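Side-chain contacts in proline iminopeptidase-related protein (Thermus thermophilus, PDB 2YYS), which is of unknown function but has the alpha/beta-hydrolase fold of the S33 peptidase family, although the usual nucleophile of that family appears to be missing: residues P163-L166 with F167-M171; G254-L257 with W258-A261. All coordinates share one frame; numbering follows the deposited sequence.

Contact 1 (P163-L166 with F167-M171); sequences PKAL and FDRLM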
ATOM      1  N   PRO A 163     -15.579  -5.875 -11.514  1.00 30.16           N
ATOM      2  CA  PRO A 163     -14.532  -5.799 -10.482  1.00 29.54           C
ATOM      3  C   PRO A 163     -14.873  -4.840  -9.345  1.00 28.59           C
ATOM      4  O   PRO A 163     -14.669  -5.198  -8.192  1.00 28.17           O
ATOM      5  CB  PRO A 163     -13.277  -5.338 -11.247  1.00 29.65           C
ATOM      6  CG  PRO A 163     -13.715  -4.972 -12.639  1.00 30.11           C
ATOM      7  CD  PRO A 163     -15.053  -5.614 -12.867  1.00 30.31           C
ATOM      8  N   LYS A 164     -15.404  -3.661  -9.652  1.00 27.83           N
ATOM      9  CA  LYS A 164     -15.741  -2.696  -8.601  1.00 27.44           C
ATOM     10  C   LYS A 164     -16.715  -3.291  -7.576  1.00 26.61           C
ATOM     11  O   LYS A 164     -16.529  -3.115  -6.377  1.00 26.11           O
ATOM     12  CB  LYS A 164     -16.324  -1.410  -9.183  1.00 27.69           C
ATOM     13  CG  LYS A 164     -16.674  -0.354  -8.126  1.00 28.80           C
ATOM     14  CD  LYS A 164     -17.268   0.912  -8.755  1.00 29.37           C
ATOM     15  CE  LYS A 164     -17.466   2.027  -7.713  1.00 29.34           C
ATOM     16  NZ  LYS A 164     -18.466   1.692  -6.651  1.00 26.73           N
ATOM     17  N   ALA A 165     -17.747  -3.987  -8.053  1.00 25.58           N
ATOM     18  CA  ALA A 165     -18.715  -4.615  -7.159  1.00 25.18           C
ATOM     19  C   ALA A 165     -18.064  -5.661  -6.239  1.00 24.40           C
ATOM     20  O   ALA A 165     -18.388  -5.741  -5.057  1.00 24.21           O
ATOM     21  CB  ALA A 165     -19.866  -5.244  -7.966  1.00 25.42           C
ATOM     22  N   LEU A 166     -17.147  -6.461  -6.776  1.00 23.91           N
ATOM     23  CA  LEU A 166     -16.494  -7.487  -5.973  1.00 23.53           C
ATOM     24  C   LEU A 166     -15.517  -6.870  -4.979  1.00 22.63           C
ATOM     25  O   LEU A 166     -15.529  -7.213  -3.807  1.00 21.70           O
ATOM     26  CB  LEU A 166     -15.772  -8.494  -6.859  1.00 23.61           C
ATOM     27  CG  LEU A 166     -16.651  -9.393  -7.723  1.00 25.36           C
ATOM     28  CD1 LEU A 166     -15.771 -10.220  -8.648  1.00 26.50           C
ATOM     29  CD2 LEU A 166     -17.533 -10.303  -6.899  1.00 25.62           C
ATOM     30  N   PHE A 167     -14.663  -5.968  -5.445  1.00 22.45           N
ATOM     31  CA  PHE A 167     -13.697  -5.326  -4.552  1.00 22.45           C
ATOM     32  C   PHE A 167     -14.409  -4.499  -3.476  1.00 22.25           C
ATOM     33  O   PHE A 167     -13.957  -4.462  -2.344  1.00 21.43           O
ATOM     34  CB  PHE A 167     -12.675  -4.473  -5.328  1.00 22.51           C
ATOM     35  CG  PHE A 167     -11.503  -5.263  -5.876  1.00 23.15           C
ATOM     36  CD1 PHE A 167     -10.523  -5.770  -5.027  1.00 24.36           C
ATOM     37  CD2 PHE A 167     -11.385  -5.503  -7.237  1.00 23.75           C
ATOM     38  CE1 PHE A 167      -9.447  -6.502  -5.531  1.00 23.35           C
ATOM     39  CE2 PHE A 167     -10.313  -6.231  -7.744  1.00 24.69           C
ATOM     40  CZ  PHE A 167      -9.345  -6.729  -6.895  1.00 24.45           C
ATOM     41  N   ASP A 168     -15.538  -3.874  -3.818  1.00 22.29           N
ATOM     42  CA  ASP A 168     -16.288  -3.055  -2.856  1.00 22.77           C
ATOM     43  C   ASP A 168     -16.781  -3.923  -1.683  1.00 22.60           C
ATOM     44  O   ASP A 168     -16.736  -3.513  -0.521  1.00 21.72           O
ATOM     45  CB  ASP A 168     -17.509  -2.380  -3.514  1.00 22.88           C
ATOM     46  CG  ASP A 168     -17.168  -1.074  -4.266  1.00 24.24           C
ATOM     47  OD1 ASP A 168     -16.002  -0.608  -4.259  1.00 23.48           O
ATOM     48  OD2 ASP A 168     -18.051  -0.442  -4.904  1.00 25.45           O
ATOM     49  N   ARG A 169     -17.237  -5.130  -2.007  1.00 22.60           N
ATOM     50  CA  ARG A 169     -17.712  -6.080  -0.998  1.00 23.19           C
ATOM     51  C   ARG A 169     -16.585  -6.514  -0.055  1.00 21.63           C
ATOM     52  O   ARG A 169     -16.756  -6.552   1.171  1.00 21.74           O
ATOM     53  CB  ARG A 169     -18.324  -7.302  -1.682  1.00 23.84           C
ATOM     54  CG  ARG A 169     -19.466  -7.922  -0.937  1.00 28.00           C
ATOM     55  CD  ARG A 169     -20.222  -8.992  -1.745  1.00 31.59           C
ATOM     56  NE  ARG A 169     -20.844  -8.373  -2.904  1.00 32.81           N
ATOM     57  CZ  ARG A 169     -20.917  -8.894  -4.123  1.00 33.37           C
ATOM     58  NH1 ARG A 169     -20.429 -10.098  -4.415  1.00 33.40           N
ATOM     59  NH2 ARG A 169     -21.507  -8.186  -5.066  1.00 34.06           N
ATOM     60  N   LEU A 170     -15.435  -6.838  -0.631  1.00 20.05           N
ATOM     61  CA  LEU A 170     -14.261  -7.213   0.153  1.00 19.16           C
ATOM     62  C   LEU A 170     -13.750  -6.041   0.995  1.00 18.13           C
ATOM     63  O   LEU A 170     -13.385  -6.209   2.153  1.00 16.58           O
ATOM     64  CB  LEU A 170     -13.149  -7.729  -0.769  1.00 19.16           C
ATOM     65  CG  LEU A 170     -13.495  -8.964  -1.598  1.00 19.09           C
ATOM     66  CD1 LEU A 170     -12.278  -9.411  -2.380  1.00 20.05           C
ATOM     67  CD2 LEU A 170     -14.007 -10.115  -0.735  1.00 19.25           C
ATOM     68  N   MET A 171     -13.758  -4.849   0.415  1.00 17.70           N
ATOM     69  CA  MET A 171     -13.128  -3.681   1.045  1.00 18.04           C
ATOM     70  C   MET A 171     -13.964  -2.918   2.082  1.00 18.42           C
ATOM     71  O   MET A 171     -13.406  -2.331   3.020  1.00 18.10           O
ATOM     72  CB  MET A 171     -12.695  -2.692  -0.031  1.00 18.20           C
ATOM     73  CG  MET A 171     -11.489  -3.144  -0.848  1.00 17.43           C
ATOM     74  SD  MET A 171     -10.993  -1.873  -1.978  1.00 18.07           S
ATOM     75  CE  MET A 171      -9.507  -2.540  -2.640  1.00 18.65           C
TER
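Lys164 and Asp168, one helical turn apart, form a salt bridge in which Lys164 NZ lies 2.8 Å from Asp168 OD2, which receives it on its syn lone pair. The lysine chain is extended, with CG anti to the backbone N (chi1 -179°), until a bend at chi4 (-64°) turns the ammonium group onto the carboxylate. Glu182 of helix 175-187 is a second acid sharing that group. Lys164 and Asp168 are also joined by Asp168 N to Lys164 O at 2.8 Å, one of the i to i+4 backbone bonds; Phe167 N reaches Pro163 O at 2.9 Å, almost straight, while the bond from Arg169 N to Ala165 O is weak. Arg169 sets one guanidinium face over Ala165 O and brings NH1 to 3.8 Å from Leu166 CD2, but its salt bridge is with Glu161. On another flank the Phe167 ring turns its edge to Pro163 O, with CD2 4.4 Å from Pro163 CB. Leu166, Phe167 and Leu170 all touch Leu138 of helix 131-141. This is an amphipathic surface helix with an i to i+4 salt bridge, in the helical segment that comes between strands 119-125 and 221-226 in sequence, where this family carries its cap.

Contact 2 (G254-L257 with W258-A261); sequences GHYL and WIDA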
ATOM      1  N   GLY A 254     -12.612  -2.392   7.310  1.00 18.43           N
ATOM      2  CA  GLY A 254     -12.280  -2.940   6.013  1.00 18.46           C
ATOM      3  C   GLY A 254     -10.917  -2.442   5.570  1.00 18.31           C
ATOM      4  O   GLY A 254     -10.045  -2.175   6.397  1.00 17.93           O
ATOM      5  N   HIS A 255     -10.759  -2.289   4.260  1.00 18.45           N
ATOM      6  CA  HIS A 255      -9.481  -1.951   3.636  1.00 18.60           C
ATOM      7  C   HIS A 255      -9.016  -0.526   3.943  1.00 18.90           C
ATOM      8  O   HIS A 255      -7.827  -0.299   4.172  1.00 18.83           O
ATOM      9  CB  HIS A 255      -9.589  -2.178   2.125  1.00 18.38           C
ATOM     10  CG  HIS A 255      -8.275  -2.185   1.408  1.00 18.48           C
ATOM     11  ND1 HIS A 255      -7.219  -2.987   1.786  1.00 17.35           N
ATOM     12  CD2 HIS A 255      -7.851  -1.486   0.326  1.00 18.57           C
ATOM     13  CE1 HIS A 255      -6.200  -2.776   0.970  1.00 19.47           C
ATOM     14  NE2 HIS A 255      -6.557  -1.870   0.077  1.00 18.62           N
ATOM     15  N   TYR A 256      -9.954   0.422   3.945  1.00 18.79           N
ATOM     16  CA  TYR A 256      -9.682   1.779   4.403  1.00 18.68           C
ATOM     17  C   TYR A 256     -10.032   1.845   5.872  1.00 18.73           C
ATOM     18  O   TYR A 256     -11.021   2.428   6.299  1.00 18.88           O
ATOM     19  CB  TYR A 256     -10.423   2.805   3.542  1.00 18.47           C
ATOM     20  CG  TYR A 256      -9.938   2.715   2.129  1.00 17.73           C
ATOM     21  CD1 TYR A 256      -8.820   3.423   1.701  1.00 19.00           C
ATOM     22  CD2 TYR A 256     -10.536   1.853   1.240  1.00 18.68           C
ATOM     23  CE1 TYR A 256      -8.349   3.296   0.393  1.00 19.63           C
ATOM     24  CE2 TYR A 256     -10.076   1.713  -0.043  1.00 18.56           C
ATOM     25  CZ  TYR A 256      -8.994   2.436  -0.471  1.00 20.25           C
ATOM     26  OH  TYR A 256      -8.576   2.264  -1.767  1.00 23.00           O
ATOM     27  N   LEU A 257      -9.170   1.228   6.657  1.00 18.46           N
ATOM     28  CA  LEU A 257      -9.514   0.913   8.025  1.00 18.64           C
ATOM     29  C   LEU A 257      -9.637   2.153   8.918  1.00 19.69           C
ATOM     30  O   LEU A 257     -10.386   2.133   9.900  1.00 20.72           O
ATOM     31  CB  LEU A 257      -8.588  -0.185   8.578  1.00 18.63           C
ATOM     32  CG  LEU A 257      -7.100   0.067   8.799  1.00 17.71           C
ATOM     33  CD1 LEU A 257      -6.476  -1.083   9.556  1.00 18.12           C
ATOM     34  CD2 LEU A 257      -6.360   0.232   7.476  1.00 18.22           C
ATOM     35  N   TRP A 258      -8.958   3.239   8.545  1.00 20.63           N
ATOM     36  CA  TRP A 258      -9.020   4.489   9.290  1.00 21.03           C
ATOM     37  C   TRP A 258     -10.366   5.218   9.093  1.00 21.94           C
ATOM     38  O   TRP A 258     -10.758   6.022   9.924  1.00 22.85           O
ATOM     39  CB  TRP A 258      -7.839   5.410   8.909  1.00 21.12           C
ATOM     40  CG  TRP A 258      -7.726   5.646   7.443  1.00 18.96           C
ATOM     41  CD1 TRP A 258      -8.355   6.619   6.728  1.00 19.07           C
ATOM     42  CD2 TRP A 258      -6.968   4.879   6.497  1.00 17.43           C
ATOM     43  NE1 TRP A 258      -8.035   6.504   5.395  1.00 19.91           N
ATOM     44  CE2 TRP A 258      -7.177   5.450   5.228  1.00 18.49           C
ATOM     45  CE3 TRP A 258      -6.118   3.773   6.594  1.00 17.99           C
ATOM     46  CZ2 TRP A 258      -6.587   4.941   4.067  1.00 19.70           C
ATOM     47  CZ3 TRP A 258      -5.535   3.261   5.438  1.00 17.87           C
ATOM     48  CH2 TRP A 258      -5.769   3.846   4.194  1.00 18.38           C
ATOM     49  N   ILE A 259     -11.047   4.946   7.983  1.00 22.14           N
ATOM     50  CA  ILE A 259     -12.386   5.465   7.727  1.00 22.71           C
ATOM     51  C   ILE A 259     -13.450   4.705   8.538  1.00 22.52           C
ATOM     52  O   ILE A 259     -14.334   5.311   9.136  1.00 22.58           O
ATOM     53  CB  ILE A 259     -12.710   5.356   6.223  1.00 22.85           C
ATOM     54  CG1 ILE A 259     -11.816   6.298   5.409  1.00 23.06           C
ATOM     55  CG2 ILE A 259     -14.192   5.652   5.954  1.00 24.09           C
ATOM     56  CD1 ILE A 259     -12.089   6.240   3.901  1.00 22.13           C
ATOM     57  N   ASP A 260     -13.363   3.376   8.518  1.00 21.96           N
ATOM     58  CA  ASP A 260     -14.330   2.518   9.189  1.00 21.68           C
ATOM     59  C   ASP A 260     -14.201   2.592  10.707  1.00 21.60           C
ATOM     60  O   ASP A 260     -15.192   2.477  11.407  1.00 21.69           O
ATOM     61  CB  ASP A 260     -14.152   1.060   8.754  1.00 21.44           C
ATOM     62  CG  ASP A 260     -14.553   0.814   7.324  1.00 22.35           C
ATOM     63  OD1 ASP A 260     -15.594   1.354   6.877  1.00 23.44           O
ATOM     64  OD2 ASP A 260     -13.888   0.069   6.561  1.00 23.53           O
ATOM     65  N   ALA A 261     -12.985   2.786  11.216  1.00 21.48           N
ATOM     66  CA  ALA A 261     -12.726   2.691  12.646  1.00 21.48           C
ATOM     67  C   ALA A 261     -11.676   3.712  13.098  1.00 22.30           C
ATOM     68  O   ALA A 261     -10.578   3.342  13.519  1.00 21.30           O
ATOM     69  CB  ALA A 261     -12.297   1.279  12.996  1.00 21.41           C
TER
HETATM   70  O   HOH W   1     -12.918   0.200   4.109  1.00 18.43           O
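Tyr256 and Trp258 pack side by side, pointing the same way, where the loop after the last strand of the alpha/beta-hydrolase sheet winds into the short helix 257-260. His255 and Asp229, hydrogen-bonded through His255 ND1, appear to occupy the usual His and Asp places of a catalytic triad, but a glycine follows His102 where the family has its nucleophilic serine, so the triad is incomplete and implies no activity. The Tyr256 and Trp258 rings are nearly perpendicular, their planes at 86°, and Trp258 CZ2 meets the edge of the tyrosine ring 3.6 Å from CD1. Trp258 CG lies between its backbone N and carbonyl carbon (chi1 54°), which folds the indole back along the chain, one face over the Tyr256 backbone. Leu257 crosses the indole at about a right angle, and its CD2 branch nestles against the six-membered ring, 3.7 Å from Trp258 CE3. Ile259 pushes its CD1 tip toward Tyr256 CB, filling the hollow beside the root of the tyrosine side chain. Farther out, Trp258 meets His102 edge-to-face. Tyr256, the N-cap residue, offers its carbonyl O to Ile259 N at 3.0 Å and, weakly, to Asp260 N. Asp260 closes back over the loop: OD2 takes the N-H of Gly254 at 2.9 Å on its anti side, 31° out of the carboxylate plane, and accepts from a water, 2.6 Å away, that accepts from Tyr256 N at 3.0 Å.

From the N terminus, the chain first completes contact 1, within helix 163-171. Helices 175-187 and 195-202 follow, then strand 221-226, helix 236-243 and strand 247-250, an outermost strand of the sheet, before contact 2 rounds the loop into helix 257-260. The two are in series, neither nested nor crossed. Both are local, i to i+4 or shorter in the helix and up to six residues across the turn, and close no long loop. Their centres are 14 Å apart, yet they touch: Met171 O at the end of contact 1 lies 2.9 Å from His255 N, a probable hydrogen bond, and Met171 SD packs near Tyr256 CE2. The helix is thereby tied to the histidine loop beyond the edge strand.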